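Local coordinates for protein MtVAO615 (Myceliophthora thermophila, PDB 6F72) that probably acts as a secreted oxidoreductase that carries bicovalently bound FAD and, once reduced, reacts rapidly with molecular oxygen, its substrate being unknown, at residues 304-309 and 382-387. Sequence-based numbering, arbitrary orientation.
Sequences GTLLGF and VVQPRV
Leu-306 lies alongside Gln-384, the two side chains pointing the same way, and Leu-306 CD1 comes 3.5 Å from Gln-384 OE1. Its CG stands anti to the backbone N (chi1 -167°), and the turn at chi2 (150°) sends CD1 toward Gln-384 and CD2 obliquely against Val-382 CG1, 3.9 Å away. Val-382 also touches an N-acetylglucosamine of the protein's own glycan. The backbones run antiparallel, and the hydrogen-bonded pairs Gly-304/Arg-386, Leu-306/Gln-384 and Gly-308/Val-382 exchange two N-H...O bonds each; the shortest joins Val-382 N to Gly-308 O, 2.6 Å. On the face of Thr-305, Leu-307, Val-383 and Pro-385, helix 360-376 packs over this part of the sheet, Leu-367 meeting Thr-305 and Leu-371 meeting Leu-307. Pro-385, lacking an N-H, faces Thr-305 in a non-hydrogen-bonded pair. Thr-305 OG1, set beside its own carbonyl carbon, donates to Leu-306 O of the next residue, 2.8 Å away and 60° above that carbonyl's plane; Gln-384 N, 2.9 Å from Leu-306 O, gives the same oxygen a second donor. With an alanine here, Leu-306 O would probably keep the Gln-384 bond but lose its hydroxyl donor, and a gap would open beneath Leu-367. Strand 382-388 edges a seven-stranded antiparallel sheet; strand 302-310 bonds on its other side to strand 348-356, as Thr-305 does to Gly-353. The other face is mixed: apolar at Leu-306 and Val-382, polar at Gln-384 and Arg-386. Six backbone bonds at three pairs fix the edge strand's register, and Pro-385 costs none of them.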
ATOM      1  N   GLY A 304      -1.472  -4.764  24.500  1.00 33.00           N
ATOM      2  CA  GLY A 304      -1.061  -3.539  23.823  1.00 32.71           C
ATOM      3  C   GLY A 304      -0.287  -2.618  24.728  1.00 33.19           C
ATOM      4  O   GLY A 304      -0.363  -2.731  25.956  1.00 34.03           O
ATOM      5  N   THR A 305       0.477  -1.718  24.117  1.00 32.81           N
ATOM      6  CA  THR A 305       1.128  -0.646  24.856  1.00 33.32           C
ATOM      7  C   THR A 305       1.492   0.540  23.993  1.00 33.06           C
ATOM      8  O   THR A 305       1.712   0.404  22.785  1.00 32.43           O
ATOM      9  CB  THR A 305       2.392  -1.119  25.619  1.00 33.45           C
ATOM     10  OG1 THR A 305       2.737  -0.128  26.592  1.00 34.02           O
ATOM     11  CG2 THR A 305       3.589  -1.365  24.673  1.00 32.71           C
ATOM     12  N   LEU A 306       1.526   1.702  24.639  1.00 33.75           N
ATOM     13  CA  LEU A 306       2.349   2.810  24.199  1.00 33.86           C
ATOM     14  C   LEU A 306       3.689   2.644  24.907  1.00 34.13           C
ATOM     15  O   LEU A 306       3.741   2.393  26.120  1.00 34.56           O
ATOM     16  CB  LEU A 306       1.711   4.164  24.551  1.00 34.58           C
ATOM     17  CG  LEU A 306       2.280   5.438  23.904  1.00 34.60           C
ATOM     18  CD1 LEU A 306       1.186   6.478  23.740  1.00 35.19           C
ATOM     19  CD2 LEU A 306       3.442   6.038  24.692  1.00 35.38           C
ATOM     20  N   LEU A 307       4.765   2.768  24.135  1.00 33.91           N
ATOM     21  CA  LEU A 307       6.111   2.846  24.680  1.00 34.41           C
ATOM     22  C   LEU A 307       6.873   3.979  24.005  1.00 34.65           C
ATOM     23  O   LEU A 307       7.215   3.891  22.821  1.00 33.94           O
ATOM     24  CB  LEU A 307       6.839   1.499  24.539  1.00 34.01           C
ATOM     25  CG  LEU A 307       8.350   1.388  24.808  1.00 34.22           C
ATOM     26  CD1 LEU A 307       8.731   1.831  26.217  1.00 34.90           C
ATOM     27  CD2 LEU A 307       8.812  -0.037  24.535  1.00 33.80           C
ATOM     28  N   GLY A 308       7.131   5.037  24.770  1.00 35.85           N
ATOM     29  CA  GLY A 308       7.810   6.226  24.263  1.00 36.72           C
ATOM     30  C   GLY A 308       8.974   6.667  25.120  1.00 38.16           C
ATOM     31  O   GLY A 308       8.963   6.478  26.335  1.00 38.65           O
ATOM     32  N   PHE A 309       9.985   7.248  24.473  1.00 38.84           N
ATOM     33  CA  PHE A 309      11.138   7.846  25.154  1.00 40.16           C
ATOM     34  C   PHE A 309      11.748   8.963  24.313  1.00 41.24           C
ATOM     35  O   PHE A 309      11.608   8.960  23.087  1.00 40.47           O
ATOM     36  CB  PHE A 309      12.191   6.787  25.521  1.00 39.62           C
ATOM     37  CG  PHE A 309      12.800   6.069  24.342  1.00 38.73           C
ATOM     38  CD1 PHE A 309      13.917   6.595  23.677  1.00 38.64           C
ATOM     39  CD2 PHE A 309      12.285   4.833  23.914  1.00 38.12           C
ATOM     40  CE1 PHE A 309      14.488   5.928  22.597  1.00 38.05           C
ATOM     41  CE2 PHE A 309      12.860   4.156  22.841  1.00 37.43           C
ATOM     42  CZ  PHE A 309      13.961   4.705  22.183  1.00 37.59           C
ATOM     43  N   VAL A 382       7.726   6.584  28.644  1.00 39.90           N
ATOM     44  CA  VAL A 382       6.271   6.629  28.812  1.00 40.06           C
ATOM     45  C   VAL A 382       5.771   5.239  28.423  1.00 39.28           C
ATOM     46  O   VAL A 382       5.950   4.789  27.283  1.00 38.34           O
ATOM     47  CB  VAL A 382       5.598   7.740  27.969  1.00 40.14           C
ATOM     48  CG1 VAL A 382       4.079   7.711  28.134  1.00 40.29           C
ATOM     49  CG2 VAL A 382       6.143   9.114  28.348  1.00 41.12           C
ATOM     50  N   VAL A 383       5.190   4.550  29.402  1.00 39.69           N
ATOM     51  CA  VAL A 383       4.736   3.170  29.242  1.00 39.05           C
ATOM     52  C   VAL A 383       3.271   3.129  29.628  1.00 39.50           C
ATOM     53  O   VAL A 383       2.918   3.448  30.767  1.00 40.38           O
ATOM     54  CB  VAL A 383       5.497   2.172  30.152  1.00 39.44           C
ATOM     55  CG1 VAL A 383       5.304   0.739  29.660  1.00 38.74           C
ATOM     56  CG2 VAL A 383       6.981   2.506  30.252  1.00 39.44           C
ATOM     57  N   GLN A 384       2.423   2.745  28.677  1.00 38.92           N
ATOM     58  CA  GLN A 384       0.983   2.642  28.926  1.00 39.45           C
ATOM     59  C   GLN A 384       0.467   1.298  28.414  1.00 38.74           C
ATOM     60  O   GLN A 384      -0.033   1.208  27.286  1.00 38.07           O
ATOM     61  CB  GLN A 384       0.223   3.848  28.339  1.00 39.72           C
ATOM     62  CG  GLN A 384       0.421   5.127  29.150  1.00 41.04           C
ATOM     63  CD  GLN A 384       0.154   6.420  28.388  1.00 41.32           C
ATOM     64  OE1 GLN A 384       0.400   6.527  27.180  1.00 40.84           O
ATOM     65  NE2 GLN A 384      -0.329   7.425  29.108  1.00 42.35           N
ATOM     66  N   PRO A 385       0.621   0.235  29.238  1.00 38.90           N
ATOM     67  CA  PRO A 385       0.150  -1.085  28.852  1.00 38.26           C
ATOM     68  C   PRO A 385      -1.361  -1.174  28.965  1.00 38.31           C
ATOM     69  O   PRO A 385      -1.963  -0.454  29.760  1.00 38.94           O
ATOM     70  CB  PRO A 385       0.793  -2.018  29.891  1.00 38.92           C
ATOM     71  CG  PRO A 385       1.744  -1.184  30.677  1.00 39.52           C
ATOM     72  CD  PRO A 385       1.213   0.209  30.588  1.00 39.79           C
ATOM     73  N   ARG A 386      -1.951  -2.050  28.154  1.00 37.56           N
ATOM     74  CA  ARG A 386      -3.370  -2.411  28.246  1.00 37.72           C
ATOM     75  C   ARG A 386      -3.590  -3.807  27.681  1.00 37.12           C
ATOM     76  O   ARG A 386      -2.670  -4.408  27.110  1.00 36.63           O
ATOM     77  CB  ARG A 386      -4.283  -1.366  27.551  1.00 37.67           C
ATOM     78  CG  ARG A 386      -4.093  -1.209  26.038  1.00 36.61           C
ATOM     79  CD  ARG A 386      -5.060  -0.215  25.397  1.00 36.34           C
ATOM     80  NE  ARG A 386      -4.836   1.142  25.886  1.00 36.65           N
ATOM     81  CZ  ARG A 386      -5.612   1.778  26.758  1.00 37.45           C
ATOM     82  NH1 ARG A 386      -6.706   1.207  27.244  1.00 37.85           N
ATOM     83  NH2 ARG A 386      -5.290   3.001  27.140  1.00 37.83           N
ATOM     84  N   VAL A 387      -4.802  -4.325  27.877  1.00 37.24           N
ATOM     85  CA  VAL A 387      -5.250  -5.570  27.259  1.00 36.56           C
ATOM     86  C   VAL A 387      -6.625  -5.303  26.620  1.00 36.32           C
ATOM     87  O   VAL A 387      -7.565  -4.904  27.308  1.00 36.94           O
ATOM     88  CB  VAL A 387      -5.342  -6.739  28.278  1.00 37.42           C
ATOM     89  CG1 VAL A 387      -5.911  -7.993  27.626  1.00 37.34           C
ATOM     90  CG2 VAL A 387      -3.988  -7.055  28.897  1.00 37.57           C
TER